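Local coordinates for protein putative (Helicobacter pylori J99, PDB 4R7K) that is of unknown function but belongs to the SRPBCC superfamily, many of whose members bind hydrophobic ligands in a deep pocket of a helix-grip fold, at residues Q62-R65 with H69-K72; V109-L114 with R120-G125. All coordinates share one frame; numbering follows the deposited sequence.

Interaction 1. Residues Q62-R65 with H69-K72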
ATOM      1  N   GLN A  62     -24.581  -5.919 -12.094  1.00 26.30           N
ATOM      2  CA  GLN A  62     -25.497  -5.068 -11.414  1.00 25.75           C
ATOM      3  C   GLN A  62     -24.791  -4.144 -10.460  1.00 25.90           C
ATOM      4  O   GLN A  62     -25.095  -2.953 -10.411  1.00 28.25           O
ATOM      5  CB  GLN A  62     -26.468  -5.929 -10.637  1.00 27.80           C
ATOM      6  CG  GLN A  62     -27.453  -5.117  -9.860  1.00 28.28           C
ATOM      7  CD  GLN A  62     -28.324  -5.969  -8.998  1.00 30.77           C
ATOM      8  OE1 GLN A  62     -28.143  -7.195  -8.914  1.00 32.65           O
ATOM      9  NE2 GLN A  62     -29.270  -5.330  -8.329  1.00 32.19           N
ATOM     10  N   HIS A  63     -23.848  -4.678  -9.692  1.00 24.79           N
ATOM     11  CA  HIS A  63     -23.173  -3.853  -8.688  1.00 25.33           C
ATOM     12  C   HIS A  63     -22.124  -2.915  -9.248  1.00 25.43           C
ATOM     13  O   HIS A  63     -21.697  -1.978  -8.558  1.00 27.85           O
ATOM     14  CB  HIS A  63     -22.584  -4.689  -7.573  1.00 25.04           C
ATOM     15  CG  HIS A  63     -23.608  -5.385  -6.748  1.00 27.76           C
ATOM     16  ND1 HIS A  63     -23.400  -6.629  -6.202  1.00 27.44           N
ATOM     17  CD2 HIS A  63     -24.854  -5.009  -6.374  1.00 28.54           C
ATOM     18  CE1 HIS A  63     -24.471  -6.992  -5.524  1.00 29.39           C
ATOM     19  NE2 HIS A  63     -25.372  -6.030  -5.622  1.00 29.31           N
ATOM     20  N   LEU A  64     -21.720  -3.154 -10.480  1.00 24.26           N
ATOM     21  CA  LEU A  64     -20.798  -2.249 -11.163  1.00 23.13           C
ATOM     22  C   LEU A  64     -21.599  -1.183 -11.906  1.00 23.03           C
ATOM     23  O   LEU A  64     -21.290   0.001 -11.794  1.00 25.72           O
ATOM     24  CB  LEU A  64     -19.920  -3.000 -12.158  1.00 22.40           C
ATOM     25  CG  LEU A  64     -19.052  -2.101 -13.026  1.00 22.15           C
ATOM     26  CD1 LEU A  64     -18.099  -1.295 -12.155  1.00 23.37           C
ATOM     27  CD2 LEU A  64     -18.266  -2.934 -14.020  1.00 24.54           C
ATOM     28  N   ARG A  65     -22.591  -1.601 -12.693  1.00 25.19           N
ATOM     29  CA  ARG A  65     -23.445  -0.650 -13.424  1.00 27.17           C
ATOM     30  C   ARG A  65     -24.311   0.262 -12.544  1.00 29.22           C
ATOM     31  O   ARG A  65     -24.577   1.414 -12.907  1.00 31.53           O
ATOM     32  CB  ARG A  65     -24.427  -1.377 -14.343  1.00 31.34           C
ATOM     33  CG  ARG A  65     -23.840  -2.044 -15.555  1.00 32.88           C
ATOM     34  CD  ARG A  65     -25.021  -2.549 -16.392  1.00 37.50           C
ATOM     35  NE  ARG A  65     -25.777  -1.435 -16.990  1.00 40.67           N
ATOM     36  CZ  ARG A  65     -26.947  -1.550 -17.624  1.00 45.43           C
ATOM     37  NH1 ARG A  65     -27.566  -2.729 -17.714  1.00 44.97           N
ATOM     38  NH2 ARG A  65     -27.507  -0.466 -18.159  1.00 44.62           N
ATOM     39  N   HIS A  69     -24.430   1.478  -5.615  1.00 32.62           N
ATOM     40  CA  HIS A  69     -23.752   0.475  -4.765  1.00 31.65           C
ATOM     41  C   HIS A  69     -22.294   0.786  -4.441  1.00 27.96           C
ATOM     42  O   HIS A  69     -21.757   0.284  -3.454  1.00 28.88           O
ATOM     43  CB  HIS A  69     -23.787  -0.888  -5.438  1.00 30.23           C
ATOM     44  CG  HIS A  69     -25.165  -1.417  -5.654  1.00 34.77           C
ATOM     45  ND1 HIS A  69     -25.920  -1.961  -4.640  1.00 38.91           N
ATOM     46  CD2 HIS A  69     -25.924  -1.490  -6.771  1.00 35.14           C
ATOM     47  CE1 HIS A  69     -27.098  -2.322  -5.120  1.00 40.13           C
ATOM     48  NE2 HIS A  69     -27.114  -2.065  -6.416  1.00 38.42           N
ATOM     49  N   TRP A  70     -21.656   1.587  -5.288  1.00 28.01           N
ATOM     50  CA  TRP A  70     -20.216   1.879  -5.176  1.00 28.65           C
ATOM     51  C   TRP A  70     -19.799   2.311  -3.777  1.00 29.01           C
ATOM     52  O   TRP A  70     -18.849   1.770  -3.186  1.00 28.84           O
ATOM     53  CB  TRP A  70     -19.832   2.971  -6.179  1.00 27.92           C
ATOM     54  CG  TRP A  70     -19.875   2.550  -7.613  1.00 28.91           C
ATOM     55  CD1 TRP A  70     -20.386   1.383  -8.127  1.00 28.66           C
ATOM     56  CD2 TRP A  70     -19.535   3.362  -8.744  1.00 27.44           C
ATOM     57  NE1 TRP A  70     -20.309   1.394  -9.495  1.00 28.44           N
ATOM     58  CE2 TRP A  70     -19.800   2.598  -9.902  1.00 26.32           C
ATOM     59  CE3 TRP A  70     -19.009   4.653  -8.888  1.00 27.35           C
ATOM     60  CZ2 TRP A  70     -19.551   3.072 -11.173  1.00 26.66           C
ATOM     61  CZ3 TRP A  70     -18.773   5.124 -10.143  1.00 29.76           C
ATOM     62  CH2 TRP A  70     -19.038   4.328 -11.283  1.00 26.39           C
ATOM     63  N   GLU A  71     -20.515   3.272  -3.242  1.00 30.26           N
ATOM     64  CA  GLU A  71     -20.196   3.819  -1.921  1.00 33.30           C
ATOM     65  C   GLU A  71     -20.295   2.770  -0.821  1.00 34.01           C
ATOM     66  O   GLU A  71     -19.628   2.855   0.214  1.00 35.88           O
ATOM     67  CB  GLU A  71     -21.114   5.014  -1.616  1.00 38.72           C
ATOM     68  CG  GLU A  71     -20.666   5.778  -0.393  1.00 48.04           C
ATOM     69  CD  GLU A  71     -21.490   7.011  -0.116  1.00 53.25           C
ATOM     70  OE1 GLU A  71     -21.014   7.842   0.680  1.00 58.25           O
ATOM     71  OE2 GLU A  71     -22.596   7.156  -0.687  1.00 57.48           O
ATOM     72  N   LYS A  72     -21.118   1.764  -1.055  1.00 33.20           N
ATOM     73  CA  LYS A  72     -21.354   0.745  -0.060  1.00 33.57           C
ATOM     74  C   LYS A  72     -20.252  -0.298  -0.012  1.00 31.66           C
ATOM     75  O   LYS A  72     -20.058  -0.922   1.016  1.00 33.41           O
ATOM     76  CB  LYS A  72     -22.718   0.120  -0.326  1.00 36.88           C
ATOM     77  CG  LYS A  72     -23.811   1.187  -0.346  1.00 42.29           C
ATOM     78  CD  LYS A  72     -25.167   0.635  -0.709  1.00 47.65           C
ATOM     79  CE  LYS A  72     -26.243   1.614  -0.273  1.00 51.49           C
ATOM     80  NZ  LYS A  72     -27.579   1.154  -0.711  1.00 56.11           N
TER
HETATM   81  O   HOH W   1     -29.527  -2.408  -8.247  1.00 37.67           O
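Trp70 and Leu64 make the tight end of this contact. The indole NE1 of Trp70 donates to Leu64 O at 2.9 Å, with an N-H...O angle of 150°; the oxygen lies almost in the ring plane, while the nitrogen is tilted from the plane of the carbonyl. The same indole edge carries CD1 to within 3.6 Å of His63 O, so two successive carbonyls near the end of helix 57-65 meet one side of the tryptophan and help fix its rotation. The hydrogen bond of His63 O is with the Tyr73 hydroxyl; with CD1 it is merely in contact.

The two histidines form an edge-to-face pair. CD2 of His63 sits 3.5 Å above the plane of the His69 ring, over its centre, and the ring planes are turned 66° apart. CG of His69 lies anti to its carbonyl carbon, and the second torsion, chi2 -77°, turns the face of the imidazole to His63. Hydroxyls from helix 174-190 hold both rings: Ser190 bonds ND1 of His63, and Tyr189 bonds ND1 of His69. In the helix-grip fold of the SRPBCC family a long C-terminal helix lies against an antiparallel sheet; here helix 57-65, a short turn and helix 70-73 pack beside that helix.

Toward Gln62 the packing becomes looser. Its extended side chain brings NE2 no nearer than 4.4 Å to NE2 of His69, and water 1 spans the distance. Gln62 NE2 donates to this water at 2.9 Å, and the water lies in the plane of the His69 ring, 3.0 Å from NE2. At its other end the amide is held by Lys59, which bonds OE1. Gln62 and His69 are both partly exposed, whereas Trp70 is buried and meets the rings of Trp182, Phe98 and Trp123.

Interaction 2. Residues V109-L114 with R120-G125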
ATOM      1  N   VAL A 109     -20.198   7.929 -19.934  1.00 27.37           N
ATOM      2  CA  VAL A 109     -20.015   6.578 -20.451  1.00 26.70           C
ATOM      3  C   VAL A 109     -19.820   6.654 -21.957  1.00 28.02           C
ATOM      4  O   VAL A 109     -20.594   7.312 -22.649  1.00 29.12           O
ATOM      5  CB  VAL A 109     -21.197   5.658 -20.101  1.00 26.91           C
ATOM      6  CG1 VAL A 109     -20.967   4.247 -20.613  1.00 27.32           C
ATOM      7  CG2 VAL A 109     -21.374   5.627 -18.605  1.00 26.23           C
ATOM      8  N   GLU A 110     -18.735   6.036 -22.437  1.00 26.64           N
ATOM      9  CA  GLU A 110     -18.391   6.015 -23.849  1.00 29.85           C
ATOM     10  C   GLU A 110     -18.503   4.612 -24.477  1.00 29.47           C
ATOM     11  O   GLU A 110     -18.433   4.451 -25.699  1.00 30.12           O
ATOM     12  CB  GLU A 110     -16.992   6.632 -24.078  1.00 32.13           C
ATOM     13  CG  GLU A 110     -16.952   8.154 -23.826  1.00 34.93           C
ATOM     14  CD  GLU A 110     -15.781   8.874 -24.467  1.00 38.46           C
ATOM     15  OE1 GLU A 110     -14.777   8.230 -24.855  1.00 43.87           O
ATOM     16  OE2 GLU A 110     -15.857  10.104 -24.610  1.00 42.15           O
ATOM     17  N   GLU A 111     -18.692   3.600 -23.645  1.00 27.57           N
ATOM     18  CA  GLU A 111     -18.816   2.236 -24.140  1.00 28.57           C
ATOM     19  C   GLU A 111     -19.694   1.446 -23.237  1.00 26.17           C
ATOM     20  O   GLU A 111     -19.486   1.427 -22.023  1.00 25.60           O
ATOM     21  CB  GLU A 111     -17.451   1.534 -24.213  1.00 27.79           C
ATOM     22  CG  GLU A 111     -17.549   0.081 -24.653  1.00 28.88           C
ATOM     23  CD  GLU A 111     -16.256  -0.672 -24.447  1.00 30.33           C
ATOM     24  OE1 GLU A 111     -15.735  -0.561 -23.306  1.00 30.79           O
ATOM     25  OE2 GLU A 111     -15.803  -1.384 -25.393  1.00 29.55           O
ATOM     26  N   PHE A 112     -20.685   0.790 -23.819  1.00 25.99           N
ATOM     27  CA  PHE A 112     -21.554  -0.079 -23.057  1.00 26.85           C
ATOM     28  C   PHE A 112     -22.076  -1.192 -23.961  1.00 27.84           C
ATOM     29  O   PHE A 112     -22.860  -0.945 -24.896  1.00 29.60           O
ATOM     30  CB  PHE A 112     -22.747   0.662 -22.435  1.00 30.26           C
ATOM     31  CG  PHE A 112     -23.681  -0.265 -21.719  1.00 33.99           C
ATOM     32  CD1 PHE A 112     -23.360  -0.739 -20.473  1.00 35.64           C
ATOM     33  CD2 PHE A 112     -24.833  -0.716 -22.325  1.00 40.68           C
ATOM     34  CE1 PHE A 112     -24.166  -1.639 -19.826  1.00 37.65           C
ATOM     35  CE2 PHE A 112     -25.661  -1.615 -21.678  1.00 43.17           C
ATOM     36  CZ  PHE A 112     -25.313  -2.085 -20.432  1.00 40.23           C
ATOM     37  N   GLU A 113     -21.639  -2.408 -23.695  1.00 27.50           N
ATOM     38  CA  GLU A 113     -22.081  -3.560 -24.453  1.00 29.46           C
ATOM     39  C   GLU A 113     -22.232  -4.714 -23.476  1.00 28.08           C
ATOM     40  O   GLU A 113     -21.249  -5.206 -22.910  1.00 25.51           O
ATOM     41  CB  GLU A 113     -21.073  -3.897 -25.538  1.00 33.15           C
ATOM     42  CG  GLU A 113     -21.536  -5.039 -26.434  1.00 39.29           C
ATOM     43  CD  GLU A 113     -20.627  -5.271 -27.639  1.00 44.97           C
ATOM     44  OE1 GLU A 113     -21.132  -5.739 -28.688  1.00 51.46           O
ATOM     45  OE2 GLU A 113     -19.420  -4.970 -27.552  1.00 47.87           O
ATOM     46  N   LEU A 114     -23.473  -5.131 -23.249  1.00 28.33           N
ATOM     47  CA  LEU A 114     -23.757  -6.193 -22.300  1.00 28.12           C
ATOM     48  C   LEU A 114     -24.357  -7.373 -23.022  1.00 29.89           C
ATOM     49  O   LEU A 114     -25.416  -7.254 -23.628  1.00 31.15           O
ATOM     50  CB  LEU A 114     -24.718  -5.696 -21.220  1.00 29.63           C
ATOM     51  CG  LEU A 114     -25.209  -6.745 -20.200  1.00 31.00           C
ATOM     52  CD1 LEU A 114     -24.054  -7.387 -19.433  1.00 29.06           C
ATOM     53  CD2 LEU A 114     -26.213  -6.123 -19.234  1.00 34.07           C
ATOM     54  N   ARG A 120     -18.744  -5.057 -21.432  1.00 19.81           N
ATOM     55  CA  ARG A 120     -17.741  -4.051 -21.708  1.00 19.64           C
ATOM     56  C   ARG A 120     -18.335  -2.702 -21.342  1.00 20.65           C
ATOM     57  O   ARG A 120     -19.381  -2.284 -21.872  1.00 22.15           O
ATOM     58  CB  ARG A 120     -17.340  -4.082 -23.163  1.00 21.62           C
ATOM     59  CG  ARG A 120     -16.546  -5.335 -23.524  1.00 21.73           C
ATOM     60  CD  ARG A 120     -16.466  -5.470 -25.051  1.00 23.96           C
ATOM     61  NE  ARG A 120     -15.694  -6.635 -25.472  1.00 24.93           N
ATOM     62  CZ  ARG A 120     -14.375  -6.647 -25.570  1.00 24.54           C
ATOM     63  NH1 ARG A 120     -13.670  -5.585 -25.224  1.00 24.95           N
ATOM     64  NH2 ARG A 120     -13.759  -7.731 -25.969  1.00 24.59           N
ATOM     65  N   LEU A 121     -17.668  -2.005 -20.442  1.00 19.90           N
ATOM     66  CA  LEU A 121     -18.167  -0.732 -19.959  1.00 23.62           C
ATOM     67  C   LEU A 121     -16.993   0.218 -19.780  1.00 22.06           C
ATOM     68  O   LEU A 121     -15.954  -0.174 -19.283  1.00 21.19           O
ATOM     69  CB  LEU A 121     -18.860  -0.924 -18.605  1.00 22.92           C
ATOM     70  CG  LEU A 121     -19.230   0.352 -17.818  1.00 25.47           C
ATOM     71  CD1 LEU A 121     -20.376   1.036 -18.529  1.00 26.43           C
ATOM     72  CD2 LEU A 121     -19.674  -0.043 -16.415  1.00 27.03           C
ATOM     73  N   ALA A 122     -17.125   1.443 -20.273  1.00 22.30           N
ATOM     74  CA  ALA A 122     -16.063   2.419 -20.072  1.00 22.81           C
ATOM     75  C   ALA A 122     -16.611   3.827 -20.008  1.00 22.51           C
ATOM     76  O   ALA A 122     -17.627   4.132 -20.644  1.00 24.14           O
ATOM     77  CB  ALA A 122     -15.013   2.318 -21.179  1.00 24.27           C
ATOM     78  N   TRP A 123     -15.952   4.671 -19.221  1.00 23.00           N
ATOM     79  CA  TRP A 123     -16.268   6.084 -19.158  1.00 22.85           C
ATOM     80  C   TRP A 123     -15.024   6.949 -19.253  1.00 23.60           C
ATOM     81  O   TRP A 123     -13.900   6.545 -18.821  1.00 21.39           O
ATOM     82  CB  TRP A 123     -17.020   6.442 -17.894  1.00 24.87           C
ATOM     83  CG  TRP A 123     -16.306   6.185 -16.586  1.00 25.06           C
ATOM     84  CD1 TRP A 123     -15.358   6.970 -16.001  1.00 25.62           C
ATOM     85  CD2 TRP A 123     -16.565   5.121 -15.673  1.00 23.32           C
ATOM     86  NE1 TRP A 123     -14.977   6.436 -14.816  1.00 23.81           N
ATOM     87  CE2 TRP A 123     -15.722   5.308 -14.572  1.00 24.29           C
ATOM     88  CE3 TRP A 123     -17.432   4.019 -15.689  1.00 25.85           C
ATOM     89  CZ2 TRP A 123     -15.666   4.403 -13.503  1.00 24.54           C
ATOM     90  CZ3 TRP A 123     -17.397   3.132 -14.620  1.00 25.05           C
ATOM     91  CH2 TRP A 123     -16.536   3.340 -13.534  1.00 25.29           C
ATOM     92  N   ARG A 124     -15.224   8.136 -19.824  1.00 23.58           N
ATOM     93  CA  ARG A 124     -14.211   9.159 -19.864  1.00 24.44           C
ATOM     94  C   ARG A 124     -14.489   9.997 -18.636  1.00 24.91           C
ATOM     95  O   ARG A 124     -15.651  10.276 -18.306  1.00 27.03           O
ATOM     96  CB  ARG A 124     -14.285   9.977 -21.148  1.00 27.24           C
ATOM     97  CG  ARG A 124     -13.154  11.003 -21.294  1.00 29.20           C
ATOM     98  CD  ARG A 124     -13.166  11.663 -22.662  1.00 32.18           C
ATOM     99  NE  ARG A 124     -14.454  12.282 -22.941  1.00 34.74           N
ATOM    100  CZ  ARG A 124     -14.781  13.539 -22.643  1.00 39.61           C
ATOM    101  NH1 ARG A 124     -15.997  13.989 -22.933  1.00 42.92           N
ATOM    102  NH2 ARG A 124     -13.914  14.345 -22.048  1.00 42.32           N
ATOM    103  N   GLY A 125     -13.450  10.380 -17.929  1.00 24.35           N
ATOM    104  CA  GLY A 125     -13.591  11.186 -16.726  1.00 26.15           C
ATOM    105  C   GLY A 125     -12.650  12.361 -16.798  1.00 28.10           C
ATOM    106  O   GLY A 125     -11.633  12.289 -17.469  1.00 28.28           O
TER
HETATM  107  O   HOH W   2     -17.786  11.922 -23.578  1.00 57.12           O
HETATM  108  O   HOH W   3     -13.869  -2.849 -24.435  1.00 20.99           O
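Glu110 and Glu111 both turn their backbone N-H groups to Ala122 O, the mark of a classic beta bulge in the antiparallel hairpin of strands 103-114 and 118-126. Glu110 N lies 2.8 Å from Ala122 O and Glu111 N 3.2 Å; both approach from the same face of the carbonyl plane, so one oxygen satisfies two donors. Ala122 N returns a bond to Glu111 O. Beyond the bulge, Glu113 and Arg120 form a regular hydrogen-bonded pair, with N-H...O bonds in both directions.

On the face carrying Val109, Phe112, Leu121 and Trp123, the contact is apolar: CD1 of Leu121 touches CG1 of Val109 and lies at the edge of the Phe112 ring, 4.0 Å from CD1 of Phe112.

The charged groups are satisfied partly from outside. Glu113 OE2 forms a salt bridge with Arg32, whereas NH1 of Arg120 binds the carbonyl of Ala30 and donates to water 3. That water in turn donates to Glu111 OE2 at 2.6 Å, linking two side chains whose charged ends do not meet directly. Arg124 gives NH2 to Glu136 and NH1 to water 2, which donates to Glu110 OE2. Its bent chain, chi3 56°, brings NE 3.1 Å from Glu110 OE2 in a salt bridge: the oxygen lies in the guanidinium plane, but NE stands 50° out of the carboxylate plane.

How the interactions relate
Interaction 1 closes before interaction 2 opens along the chain, and their centres lie 15 Å apart. The first joins helices 57-65 and 70-73; the second pairs strands 103-114 and 118-126, neighbours in the six-stranded antiparallel sheet. The helical segment lies against the sheet face that carries Phe112, Leu121 and Trp123. CH2 of Trp70 comes within 3.5 Å of CH2 of Trp123, and CD2 of Leu64 meets CD2 of Leu121 at 4.0 Å. Arg65 also packs on Phe112 and Leu114. The two contacts thus meet in a layer rich in aromatic side chains between helices and sheet, consistent with the hydrophobic interior of the SRPBCC fold.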